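Local coordinates for protein putative oxidoreductase (Jannaschia sp., PDB 3C24) that is a putative oxidoreductase that probably binds a nicotinamide dinucleotide in its Rossmann-type domain and uses it for hydride transfer, at residues Leu17-Lys22 with Arg26-Ile31; Ile99-Ala104 with Ile189-Leu194; Asn130-Pro135 with Gly144-Ala149; Ile168-Trp173 with Thr177-Val182. All blocks are in the same frame, centred on the assembly; numbering follows the deposited sequence. Where two conformers were deposited one is given.

Interaction 1: Leu17-Lys22 with Arg26-Ile31; sequences LGAGGK and RITRKI
Ala19 and Thr28 meet without any aromatic ring; the flat group of the contact is the peptide joining Ala19 to Gly20. At one end its oxygen, Ala19 O, is approached by Thr28 OG1 at 3.2 Å, while at the other end Gly20 N donates to the carboxylate of Glu42. The loop 17-22 follows strand 13-17 and leads into helix 22-33, the first beta-alpha step of a Rossmann fold, and its Gly-Ala-Gly-Gly sequence is consistent with the glycine-rich turn that accepts a dinucleotide in this clan. A type I turn from Gly18 to Gly21 is closed by Gly21 N on Gly18 O at 3.2 Å. Gly18 suits the entry to this turn because its phi is positive (74°), which costs a residue without CB little.

Thr28 turns its side chain toward the loop. Its short side chain faces Ala19 of the turn, and its hydroxyl, beside the backbone N (chi1 -61°), can reach back to Gly24 O, one helical turn earlier. That bond satisfies the buried hydroxyl, and its approach to Ala19 is therefore close packing and not a hydrogen bond. Ala19 is buried, its methyl touching both Thr28 and Ala40 of strand 37-41, which suits a small residue. The methyl Ala19 CB lies 3.3 Å from Thr28 OG1 and 4.2 Å from Thr28 CG2.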
loop_
_atom_site.group_PDB
_atom_site.type_symbol
_atom_site.label_atom_id
_atom_site.label_comp_id
_atom_site.label_asym_id
_atom_site.label_seq_id
_atom_site.Cartn_x
_atom_site.Cartn_y
_atom_site.Cartn_z
ATOM N N LEU A 17 -23.773 6.360 22.212
ATOM C CA LEU A 17 -23.119 7.337 23.080
ATOM C C LEU A 17 -22.092 8.126 22.249
ATOM O O LEU A 17 -21.263 7.538 21.500
ATOM C CB LEU A 17 -22.464 6.638 24.290
ATOM C CG LEU A 17 -23.347 6.204 25.473
ATOM C CD1 LEU A 17 -24.619 5.575 25.046
ATOM C CD2 LEU A 17 -22.498 5.298 26.420
ATOM N N GLY A 18 -22.120 9.451 22.393
ATOM C CA GLY A 18 -21.228 10.316 21.626
ATOM C C GLY A 18 -21.733 10.361 20.182
ATOM O O GLY A 18 -20.985 10.474 19.222
ATOM N N ALA A 19 -23.040 10.299 20.051
ATOM C CA ALA A 19 -23.681 10.205 18.717
ATOM C C ALA A 19 -23.405 11.341 17.780
ATOM O O ALA A 19 -23.464 11.153 16.579
ATOM C CB ALA A 19 -25.175 10.023 18.856
ATOM N N GLY A 20 -23.089 12.514 18.304
ATOM C CA GLY A 20 -22.902 13.696 17.430
ATOM C C GLY A 20 -21.465 14.046 17.104
ATOM O O GLY A 20 -21.159 14.999 16.364
ATOM N N GLY A 21 -20.566 13.259 17.668
ATOM C CA GLY A 21 -19.142 13.463 17.462
ATOM C C GLY A 21 -18.694 13.031 16.078
ATOM O O GLY A 21 -19.493 12.508 15.278
ATOM N N LYS A 22 -17.414 13.250 15.790
ATOM C CA LYS A 22 -16.853 12.867 14.502
ATOM C C LYS A 22 -17.008 11.364 14.325
ATOM O O LYS A 22 -17.427 10.893 13.279
ATOM C CB LYS A 22 -15.375 13.293 14.385
ATOM N N ARG A 26 -21.608 9.599 11.739
ATOM C CA ARG A 26 -21.749 8.724 10.564
ATOM C C ARG A 26 -22.549 7.476 10.888
ATOM O O ARG A 26 -23.431 7.078 10.146
ATOM C CB ARG A 26 -20.384 8.332 10.001
ATOM C CG ARG A 26 -19.648 9.470 9.276
ATOM C CD ARG A 26 -18.175 9.011 8.961
ATOM N N ILE A 27 -22.185 6.844 11.992
ATOM C CA ILE A 27 -22.858 5.609 12.421
ATOM C C ILE A 27 -24.300 5.857 12.879
ATOM O O ILE A 27 -25.195 5.036 12.664
ATOM C CB ILE A 27 -22.048 4.765 13.447
ATOM C CG1 ILE A 27 -21.827 5.478 14.764
ATOM C CG2 ILE A 27 -20.749 4.267 12.844
ATOM C CD1 ILE A 27 -20.857 4.675 15.685
ATOM N N THR A 28 -24.519 7.022 13.486
ATOM C CA THR A 28 -25.836 7.416 13.948
ATOM C C THR A 28 -26.758 7.606 12.750
ATOM O O THR A 28 -27.911 7.154 12.751
ATOM C CB THR A 28 -25.769 8.679 14.822
ATOM O OG1 THR A 28 -24.950 8.405 15.974
ATOM C CG2 THR A 28 -27.121 9.114 15.260
ATOM N N ARG A 29 -26.235 8.244 11.692
ATOM C CA ARG A 29 -27.025 8.420 10.460
ATOM C C ARG A 29 -27.406 7.039 9.893
ATOM O O ARG A 29 -28.542 6.806 9.501
ATOM C CB ARG A 29 -26.301 9.246 9.403
ATOM C CG ARG A 29 -26.944 9.166 8.015
ATOM C CD ARG A 29 -26.205 10.084 7.027
ATOM N NE ARG A 29 -26.877 11.354 6.962
ATOM C CZ ARG A 29 -26.298 12.525 6.724
ATOM N NH1 ARG A 29 -24.991 12.611 6.556
ATOM N NH2 ARG A 29 -27.042 13.622 6.692
ATOM N N LYS A 30 -26.453 6.120 9.902
ATOM C CA LYS A 30 -26.737 4.772 9.392
ATOM C C LYS A 30 -27.859 4.110 10.169
ATOM O O LYS A 30 -28.768 3.489 9.590
ATOM C CB LYS A 30 -25.494 3.866 9.441
ATOM C CG LYS A 30 -24.347 4.246 8.508
ATOM C CD LYS A 30 -24.613 3.846 7.098
ATOM C CE LYS A 30 -23.388 4.086 6.161
ATOM N NZ LYS A 30 -23.552 3.564 4.752
ATOM N N ILE A 31 -27.811 4.217 11.493
ATOM C CA ILE A 31 -28.862 3.616 12.329
ATOM C C ILE A 31 -30.182 4.336 12.112
ATOM O O ILE A 31 -31.242 3.693 11.949
ATOM C CB ILE A 31 -28.483 3.611 13.836
ATOM C CG1 ILE A 31 -27.297 2.668 14.047
ATOM C CG2 ILE A 31 -29.626 3.175 14.754
ATOM C CD1 ILE A 31 -27.504 1.161 13.609
#

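Interaction 2: Ile99-Ala104 with Ile189-Leu194; sequences ILDAAA and ILEPGL
Glu191 reaches from its helix to Ala102 and Asp101, and one hydrogen bond carries the contact. Ala102 N donates to Glu191 OE2 over 2.8 Å in a nearly straight line (175°), meeting the oxygen on its syn side, 26° out of the carboxylate plane. A second bond stays within the loop: Ala103 N donates to the anti lone pair of Asp101 OD1 at 2.8 Å, a capping bond at the turn that leads into the helix. A short Asp is well suited to this cap.

The acidic groups themselves form a close pair of acceptors. Glu191 OE1 lies 2.8 Å from Asp101 OD1 and 2.9 Å from Asp101 OD2, standing over that carboxylate and not in its plane, with the two carboxylate planes perpendicular. Replacing Asp101 with an alanine would probably leave Ala103 N without its cap and Glu191 OE1 facing a gap where the carboxylate had been.

The contact joins the loop after strand 96-99 of the Rossmann sheet to the long helix 184-217 in the C-terminal part of the chain. The helix is kinked here: a cis peptide precedes Pro192, which has no N-H to offer, and a wider pi-type turn is closed by Leu194 N on Ile189 O at 2.7 Å.

Packing is lighter. Ala102 CB, too small to obstruct the glutamate, lies 3.6 Å from Glu191 OE2, and Phe227 of the second subunit packs on Glu191.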
loop_
_atom_site.group_PDB
_atom_site.type_symbol
_atom_site.label_atom_id
_atom_site.label_comp_id
_atom_site.label_asym_id
_atom_site.label_seq_id
_atom_site.Cartn_x
_atom_site.Cartn_y
_atom_site.Cartn_z
ATOM N N ILE A 99 -18.602 -2.278 21.708
ATOM C CA ILE A 99 -17.312 -1.561 21.660
ATOM C C ILE A 99 -16.745 -1.666 20.251
ATOM O O ILE A 99 -16.804 -2.706 19.605
ATOM C CB ILE A 99 -16.278 -2.049 22.730
ATOM C CG1 ILE A 99 -16.910 -2.380 24.094
ATOM C CG2 ILE A 99 -15.202 -1.008 22.930
ATOM C CD1 ILE A 99 -17.229 -3.885 24.319
ATOM N N LEU A 100 -16.196 -0.555 19.787
ATOM C CA LEU A 100 -15.754 -0.434 18.405
ATOM C C LEU A 100 -14.259 -0.648 18.198
ATOM O O LEU A 100 -13.715 -0.293 17.135
ATOM C CB LEU A 100 -16.164 0.959 17.884
ATOM C CG LEU A 100 -17.654 1.339 18.019
ATOM C CD1 LEU A 100 -18.022 2.711 17.361
ATOM C CD2 LEU A 100 -18.524 0.210 17.468
ATOM N N ASP A 101 -13.591 -1.148 19.223
ATOM C CA ASP A 101 -12.162 -1.378 19.210
ATOM C C ASP A 101 -11.812 -2.341 20.326
ATOM O O ASP A 101 -12.350 -2.257 21.425
ATOM C CB ASP A 101 -11.416 -0.050 19.388
ATOM C CG ASP A 101 -9.929 -0.165 19.065
ATOM O OD1 ASP A 101 -9.160 -0.866 19.773
ATOM O OD2 ASP A 101 -9.502 0.483 18.097
ATOM N N ALA A 102 -10.941 -3.289 20.020
ATOM C CA ALA A 102 -10.533 -4.286 21.002
ATOM C C ALA A 102 -9.583 -3.793 22.085
ATOM O O ALA A 102 -9.283 -4.552 22.994
ATOM C CB ALA A 102 -9.854 -5.513 20.309
ATOM N N ALA A 103 -9.059 -2.569 21.951
ATOM C CA ALA A 103 -8.053 -2.102 22.899
ATOM C C ALA A 103 -8.466 -2.157 24.375
ATOM O O ALA A 103 -7.829 -2.832 25.176
ATOM C CB ALA A 103 -7.557 -0.653 22.503
ATOM N N ALA A 104 -9.526 -1.447 24.739
ATOM C CA ALA A 104 -9.955 -1.445 26.164
ATOM C C ALA A 104 -10.331 -2.843 26.660
ATOM O O ALA A 104 -9.908 -3.275 27.719
ATOM C CB ALA A 104 -11.102 -0.423 26.402
ATOM N N ILE A 189 -5.249 -9.083 18.247
ATOM C CA ILE A 189 -4.070 -9.390 17.387
ATOM C C ILE A 189 -4.151 -8.647 16.071
ATOM O O ILE A 189 -3.146 -8.188 15.510
ATOM C CB ILE A 189 -3.892 -10.935 17.190
ATOM C CG1 ILE A 189 -3.518 -11.592 18.534
ATOM C CG2 ILE A 189 -2.829 -11.250 16.092
ATOM C CD1 ILE A 189 -3.564 -13.141 18.544
ATOM N N LEU A 190 -5.375 -8.535 15.569
ATOM C CA LEU A 190 -5.614 -7.805 14.311
ATOM C C LEU A 190 -5.436 -6.304 14.559
ATOM O O LEU A 190 -4.785 -5.606 13.781
ATOM C CB LEU A 190 -6.968 -8.134 13.721
ATOM C CG LEU A 190 -7.176 -9.546 13.175
ATOM C CD1 LEU A 190 -8.628 -9.728 12.682
ATOM C CD2 LEU A 190 -6.204 -9.862 12.040
ATOM N N GLU A 191 -6.031 -5.815 15.639
ATOM C CA GLU A 191 -5.908 -4.415 16.047
ATOM C C GLU A 191 -5.967 -4.367 17.575
ATOM O O GLU A 191 -6.970 -4.709 18.128
ATOM C CB GLU A 191 -6.981 -3.554 15.399
ATOM C CG GLU A 191 -8.372 -3.898 15.770
ATOM C CD GLU A 191 -8.924 -3.073 16.940
ATOM O OE1 GLU A 191 -8.299 -2.092 17.398
ATOM O OE2 GLU A 191 -10.010 -3.437 17.372
ATOM N N PRO A 192 -4.918 -3.863 18.224
ATOM C CA PRO A 192 -3.818 -3.102 17.605
ATOM C C PRO A 192 -2.618 -3.827 16.971
ATOM O O PRO A 192 -1.752 -3.179 16.399
ATOM C CB PRO A 192 -3.328 -2.254 18.787
ATOM C CG PRO A 192 -3.562 -3.190 19.991
ATOM C CD PRO A 192 -4.856 -3.833 19.703
ATOM N N GLY A 193 -2.593 -5.145 16.996
ATOM C CA GLY A 193 -1.445 -5.882 16.501
ATOM C C GLY A 193 -1.052 -5.684 15.062
ATOM O O GLY A 193 -0.081 -4.995 14.724
ATOM N N LEU A 194 -1.878 -6.214 14.193
ATOM C CA LEU A 194 -1.551 -6.157 12.780
ATOM C C LEU A 194 -1.626 -4.718 12.267
ATOM O O LEU A 194 -0.739 -4.238 11.570
ATOM C CB LEU A 194 -2.456 -7.134 12.010
ATOM C CG LEU A 194 -2.107 -7.582 10.620
ATOM C CD1 LEU A 194 -0.785 -8.391 10.639
ATOM C CD2 LEU A 194 -3.349 -8.367 10.083
#

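Interaction 3: Asn130-Pro135 with Gly144-Ala149; sequences NDETDP and GIAKQA
Glu132 and Lys147 form the dense centre of this contact. An Asx turn, in which Asn130 OD1 accepts from Glu132 N at 3.0 Å, presents Glu132 to the loop 144-147 that runs into strand 148-156. Glu132 OE2 is gripped from both faces of its carboxylate: Lys147 N comes in at 2.9 Å on one, and Lys147 NZ, also at 2.9 Å, on the other as a salt bridge. A lysine suits this double hold, its long chain bending at chi3 (-72°) and chi4 to bring NZ back to the face opposite the one its backbone N meets. Ala146 packs its small CB 3.7 Å from Glu132 OE2. A glutamine in place of Glu132 would probably weaken the hold and leave the ammonium of Lys147 without its main countercharge.

At the exposed rim the contact loosens. Asp131 OD1 gives Lys147 NZ a second salt bridge, its hydrogen bond weak at 3.2 Å, and Asp134, whose OD1 caps Ala136 N, only brushes Ile145. Arg138 of the second subunit bonds Glu132 O. Two waters bridge the segments: one, a further donor to Glu132 OE2, also reaches Lys147 O, and the other donates to Glu132 OE1 and, at 2.8 Å, to Ile145 O.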
loop_
_atom_site.group_PDB
_atom_site.type_symbol
_atom_site.label_atom_id
_atom_site.label_comp_id
_atom_site.label_asym_id
_atom_site.label_seq_id
_atom_site.Cartn_x
_atom_site.Cartn_y
_atom_site.Cartn_z
ATOM N N ASN A 130 -9.796 -2.079 -5.473
ATOM C CA ASN A 130 -11.218 -2.313 -5.551
ATOM C C ASN A 130 -11.781 -1.935 -6.913
ATOM O O ASN A 130 -11.103 -1.399 -7.759
ATOM C CB ASN A 130 -11.876 -1.512 -4.447
ATOM C CG ASN A 130 -11.668 -0.046 -4.626
ATOM O OD1 ASN A 130 -12.234 0.588 -5.518
ATOM N ND2 ASN A 130 -10.798 0.515 -3.797
ATOM N N ASP A 131 -13.047 -2.278 -7.065
ATOM C CA ASP A 131 -13.844 -2.062 -8.266
ATOM C C ASP A 131 -14.802 -0.900 -8.180
ATOM O O ASP A 131 -15.693 -0.798 -8.996
ATOM C CB ASP A 131 -14.749 -3.284 -8.514
ATOM C CG ASP A 131 -15.736 -3.564 -7.340
ATOM O OD1 ASP A 131 -15.695 -2.894 -6.269
ATOM O OD2 ASP A 131 -16.561 -4.509 -7.461
ATOM N N GLU A 132 -14.650 -0.057 -7.194
ATOM C CA GLU A 132 -15.598 1.047 -7.002
ATOM C C GLU A 132 -15.533 2.021 -8.150
ATOM O O GLU A 132 -14.482 2.268 -8.713
ATOM C CB GLU A 132 -15.349 1.789 -5.714
ATOM C CG GLU A 132 -15.402 0.888 -4.472
ATOM C CD GLU A 132 -16.767 0.495 -3.992
ATOM O OE1 GLU A 132 -17.766 1.065 -4.485
ATOM O OE2 GLU A 132 -16.808 -0.406 -3.121
ATOM N N THR A 133 -16.693 2.541 -8.515
ATOM C CA THR A 133 -16.797 3.513 -9.593
ATOM C C THR A 133 -17.365 4.863 -9.161
ATOM O O THR A 133 -17.053 5.877 -9.748
ATOM C CB THR A 133 -17.619 2.967 -10.756
ATOM O OG1 THR A 133 -18.931 2.607 -10.294
ATOM C CG2 THR A 133 -16.936 1.756 -11.367
ATOM N N ASP A 134 -18.210 4.884 -8.135
ATOM C CA ASP A 134 -18.718 6.169 -7.608
ATOM C C ASP A 134 -17.561 6.965 -7.043
ATOM O O ASP A 134 -16.761 6.458 -6.244
ATOM C CB ASP A 134 -19.802 5.890 -6.574
ATOM C CG ASP A 134 -20.115 7.086 -5.705
ATOM O OD1 ASP A 134 -19.756 8.216 -6.057
ATOM O OD2 ASP A 134 -20.727 6.854 -4.628
ATOM N N PRO A 135 -17.400 8.209 -7.459
ATOM C CA PRO A 135 -16.191 8.864 -6.979
ATOM C C PRO A 135 -16.043 8.988 -5.461
ATOM O O PRO A 135 -14.922 8.946 -4.956
ATOM C CB PRO A 135 -16.266 10.251 -7.606
ATOM C CG PRO A 135 -17.454 10.307 -8.335
ATOM C CD PRO A 135 -18.141 9.033 -8.411
ATOM N N GLY A 144 -18.211 3.057 4.811
ATOM C CA GLY A 144 -19.497 3.728 4.879
ATOM C C GLY A 144 -20.046 4.097 3.522
ATOM O O GLY A 144 -21.257 4.374 3.392
ATOM N N ILE A 145 -19.174 4.127 2.506
ATOM C CA ILE A 145 -19.583 4.419 1.092
ATOM C C ILE A 145 -19.127 3.265 0.203
ATOM O O ILE A 145 -19.942 2.612 -0.461
ATOM C CB ILE A 145 -19.088 5.763 0.567
ATOM C CG1 ILE A 145 -19.500 6.873 1.562
ATOM C CG2 ILE A 145 -19.730 6.008 -0.815
ATOM C CD1 ILE A 145 -18.856 8.201 1.324
ATOM N N ALA A 146 -17.815 3.009 0.258
ATOM C CA ALA A 146 -17.194 1.861 -0.429
ATOM C C ALA A 146 -17.427 0.600 0.376
ATOM O O ALA A 146 -17.499 0.644 1.594
ATOM C CB ALA A 146 -15.676 2.084 -0.653
ATOM N N LYS A 147 -17.538 -0.520 -0.330
ATOM C CA LYS A 147 -17.756 -1.837 0.289
ATOM C C LYS A 147 -16.512 -2.198 1.122
ATOM O O LYS A 147 -15.382 -1.909 0.737
ATOM C CB LYS A 147 -18.004 -2.923 -0.771
ATOM C CG LYS A 147 -19.235 -2.734 -1.644
ATOM C CD LYS A 147 -19.306 -3.821 -2.708
ATOM C CE LYS A 147 -18.257 -3.658 -3.805
ATOM N NZ LYS A 147 -18.389 -2.352 -4.553
ATOM N N GLN A 148 -16.735 -2.886 2.246
ATOM C CA GLN A 148 -15.648 -3.359 3.095
ATOM C C GLN A 148 -16.107 -4.579 3.842
ATOM O O GLN A 148 -17.306 -4.807 3.982
ATOM C CB GLN A 148 -15.257 -2.299 4.125
ATOM C CG GLN A 148 -16.318 -2.082 5.232
ATOM C CD GLN A 148 -15.852 -1.068 6.269
ATOM O OE1 GLN A 148 -14.665 -0.995 6.604
ATOM N NE2 GLN A 148 -16.789 -0.272 6.796
ATOM N N ALA A 149 -15.138 -5.331 4.319
ATOM C CA ALA A 149 -15.387 -6.419 5.261
ATOM C C ALA A 149 -15.229 -5.847 6.707
ATOM O O ALA A 149 -14.675 -4.765 6.921
ATOM C CB ALA A 149 -14.347 -7.549 5.033
HETATM O O HOH W 1 -14.671 -1.533 -1.954
HETATM O O HOH W 2 -20.050 1.086 -2.793
#

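Interaction 4: Ile168-Trp173 with Thr177-Val182; sequences ICETMW and TRTHRV
Glu170 and Thr179 face each other between the end of a helix and the following strand, their side chains crossing at a slant. Both point from their backbones toward the other segment, and they meet through one short hydrogen bond: Thr179 OG1 donates to Glu170 OE2 at 2.6 Å. The hydroxyl arrives on the anti side of that oxygen, 22° out of the carboxylate plane, leaving Glu170 OE1 to accept from the side-chain amide of Asn7. A glutamate suits the place because its chain stays extended beyond CG (chi2 165°) and so carries the carboxylate across from the helix, while its two oxygens serve two partners.

Threonine suits the strand, being beta-branched and able to donate a hydrogen bond as well as pack. Its hydroxyl lies beside the backbone N (chi1 -55°), turned to the glutamate, and Thr179 CB comes within 3.3 Å of Glu170 OE2. The side chain also touches Ile150 and Cys152 on the neighbouring strand. These pieces belong to the beta-alpha-beta unit made of strand 148-156, helix 160-172 and strand 176-181, in which the helix covers the two parallel strands; the bond links the last turn of that helix to the strand that follows.

Arg178 directs its CB away from the helix and, together with His180, reaches Asp226 of the second subunit, Arg178 through a salt bridge and His180 through a hydrogen bond. Near the helix end, Trp173 packs against Ile27 and Leu100, and the CB of Met172, present as selenomethionine, lies 4.3 Å above the Trp173 ring plane, toward the rim.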
loop_
_atom_site.group_PDB
_atom_site.type_symbol
_atom_site.label_atom_id
_atom_site.label_comp_id
_atom_site.label_asym_id
_atom_site.label_seq_id
_atom_site.Cartn_x
_atom_site.Cartn_y
_atom_site.Cartn_z
ATOM N N ILE A 168 -25.920 -5.118 13.860
ATOM C CA ILE A 168 -25.751 -3.713 14.183
ATOM C C ILE A 168 -24.491 -3.164 13.500
ATOM O O ILE A 168 -24.521 -2.103 12.833
ATOM C CB ILE A 168 -25.726 -3.422 15.676
ATOM C CG1 ILE A 168 -27.022 -3.917 16.365
ATOM C CG2 ILE A 168 -25.555 -1.923 15.898
ATOM C CD1 ILE A 168 -28.261 -3.442 15.692
ATOM N N CYS A 169 -23.407 -3.914 13.595
ATOM C CA CYS A 169 -22.146 -3.483 12.947
ATOM C C CYS A 169 -22.269 -3.405 11.441
ATOM O O CYS A 169 -21.730 -2.488 10.808
ATOM C CB CYS A 169 -20.979 -4.407 13.313
ATOM S SG CYS A 169 -20.492 -4.249 15.032
ATOM N N GLU A 170 -23.008 -4.346 10.870
ATOM C CA GLU A 170 -23.222 -4.381 9.410
ATOM C C GLU A 170 -24.067 -3.188 8.938
ATOM O O GLU A 170 -23.917 -2.659 7.802
ATOM C CB GLU A 170 -23.858 -5.689 9.002
ATOM C CG GLU A 170 -22.905 -6.851 9.014
ATOM C CD GLU A 170 -23.604 -8.205 8.964
ATOM O OE1 GLU A 170 -24.827 -8.226 8.759
ATOM O OE2 GLU A 170 -22.924 -9.236 9.150
ATOM N N THR A 171 -24.908 -2.711 9.841
ATOM C CA THR A 171 -25.758 -1.547 9.573
ATOM C C THR A 171 -24.912 -0.281 9.712
ATOM O O THR A 171 -24.947 0.602 8.851
ATOM C CB THR A 171 -26.923 -1.452 10.554
ATOM O OG1 THR A 171 -27.623 -2.691 10.561
ATOM C CG2 THR A 171 -27.834 -0.237 10.230
HETATM N N MSE A 172 -24.110 -0.204 10.782
HETATM C CA MSE A 172 -23.291 0.990 11.026
HETATM C C MSE A 172 -22.214 1.250 9.992
HETATM O O MSE A 172 -21.870 2.430 9.702
HETATM C CB MSE A 172 -22.658 0.944 12.424
HETATM C CG MSE A 172 -23.668 0.970 13.501
HETATM SE SE MSE A 172 -22.741 1.089 15.258
HETATM C CE MSE A 172 -21.741 -0.481 15.207
ATOM N N TRP A 173 -21.723 0.164 9.412
ATOM C CA TRP A 173 -20.560 0.223 8.532
ATOM C C TRP A 173 -20.828 -0.220 7.115
ATOM O O TRP A 173 -19.897 -0.530 6.361
ATOM C CB TRP A 173 -19.408 -0.605 9.128
ATOM C CG TRP A 173 -18.893 -0.031 10.428
ATOM C CD1 TRP A 173 -18.724 1.258 10.702
ATOM C CD2 TRP A 173 -18.407 -0.763 11.574
ATOM N NE1 TRP A 173 -18.206 1.418 11.963
ATOM C CE2 TRP A 173 -18.001 0.190 12.519
ATOM C CE3 TRP A 173 -18.297 -2.124 11.893
ATOM C CZ2 TRP A 173 -17.492 -0.158 13.764
ATOM C CZ3 TRP A 173 -17.771 -2.479 13.144
ATOM C CH2 TRP A 173 -17.385 -1.486 14.063
ATOM N N THR A 177 -19.406 -6.504 2.990
ATOM C CA THR A 177 -19.435 -7.677 2.157
ATOM C C THR A 177 -19.380 -8.945 2.957
ATOM O O THR A 177 -20.069 -9.899 2.662
ATOM C CB THR A 177 -18.258 -7.663 1.181
ATOM O OG1 THR A 177 -17.047 -7.437 1.896
ATOM C CG2 THR A 177 -18.445 -6.558 0.185
ATOM N N ARG A 178 -18.453 -8.955 3.888
ATOM C CA ARG A 178 -18.167 -10.107 4.751
ATOM C C ARG A 178 -17.988 -9.674 6.198
ATOM O O ARG A 178 -17.379 -8.667 6.458
ATOM C CB ARG A 178 -16.828 -10.761 4.335
ATOM C CG ARG A 178 -16.779 -11.352 2.969
ATOM C CD ARG A 178 -15.472 -12.076 2.666
ATOM N NE ARG A 178 -14.373 -11.199 2.272
ATOM C CZ ARG A 178 -14.279 -10.649 1.076
ATOM N NH1 ARG A 178 -15.206 -10.886 0.158
ATOM N NH2 ARG A 178 -13.258 -9.871 0.788
ATOM N N THR A 179 -18.528 -10.483 7.106
ATOM C CA THR A 179 -18.355 -10.309 8.534
ATOM C C THR A 179 -17.666 -11.520 9.099
ATOM O O THR A 179 -18.240 -12.607 9.169
ATOM C CB THR A 179 -19.711 -10.164 9.230
ATOM O OG1 THR A 179 -20.423 -9.086 8.595
ATOM C CG2 THR A 179 -19.558 -9.844 10.669
ATOM N N HIS A 180 -16.433 -11.293 9.526
ATOM C CA HIS A 180 -15.561 -12.328 10.093
ATOM C C HIS A 180 -15.665 -12.385 11.616
ATOM O O HIS A 180 -15.404 -11.426 12.300
ATOM C CB HIS A 180 -14.108 -12.050 9.746
ATOM C CG HIS A 180 -13.842 -11.951 8.275
ATOM N ND1 HIS A 180 -13.779 -13.066 7.460
ATOM C CD2 HIS A 180 -13.588 -10.884 7.490
ATOM C CE1 HIS A 180 -13.519 -12.674 6.224
ATOM N NE2 HIS A 180 -13.376 -11.362 6.218
ATOM N N ARG A 181 -16.096 -13.538 12.114
ATOM C CA ARG A 181 -16.180 -13.795 13.541
ATOM C C ARG A 181 -14.872 -14.326 14.077
ATOM O O ARG A 181 -14.286 -15.278 13.531
ATOM C CB ARG A 181 -17.287 -14.797 13.906
ATOM C CG ARG A 181 -17.438 -14.999 15.443
ATOM C CD ARG A 181 -18.655 -15.826 15.779
ATOM N NE ARG A 181 -18.799 -15.965 17.223
ATOM C CZ ARG A 181 -19.853 -16.530 17.808
ATOM N NH1 ARG A 181 -20.868 -16.946 17.083
ATOM N NH2 ARG A 181 -19.903 -16.637 19.141
ATOM N N VAL A 182 -14.384 -13.642 15.093
ATOM C CA VAL A 182 -13.149 -14.026 15.810
ATOM C C VAL A 182 -13.342 -13.975 17.327
ATOM O O VAL A 182 -14.373 -13.528 17.840
ATOM C CB VAL A 182 -11.982 -13.097 15.454
ATOM C CG1 VAL A 182 -11.566 -13.208 13.967
ATOM C CG2 VAL A 182 -12.300 -11.633 15.803
#

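Overall arrangement
From the N terminus, interaction 1 closes a very short loop at the first beta-alpha turn of the Rossmann sheet. Interaction 2 then opens at 99-104 and closes 85 residues later at 189-194, tying the sheet to the long helix 184-217. Interactions 3 and 4 follow one another inside that loop, each closing a short one of its own; none cross. Interaction 3 runs into strand 148-156 and interaction 4 includes its neighbour 176-181, joined where Gln148 O meets Thr177 N. Helix 22-33 of interaction 1 lies against interaction 4 through Ile27, Lys30 and Ile31, and Lys30 also reaches Gly144 of interaction 3. Leu100 packs on Ile27 and Trp173, while interactions 2, 3 and 4 also meet the second subunit.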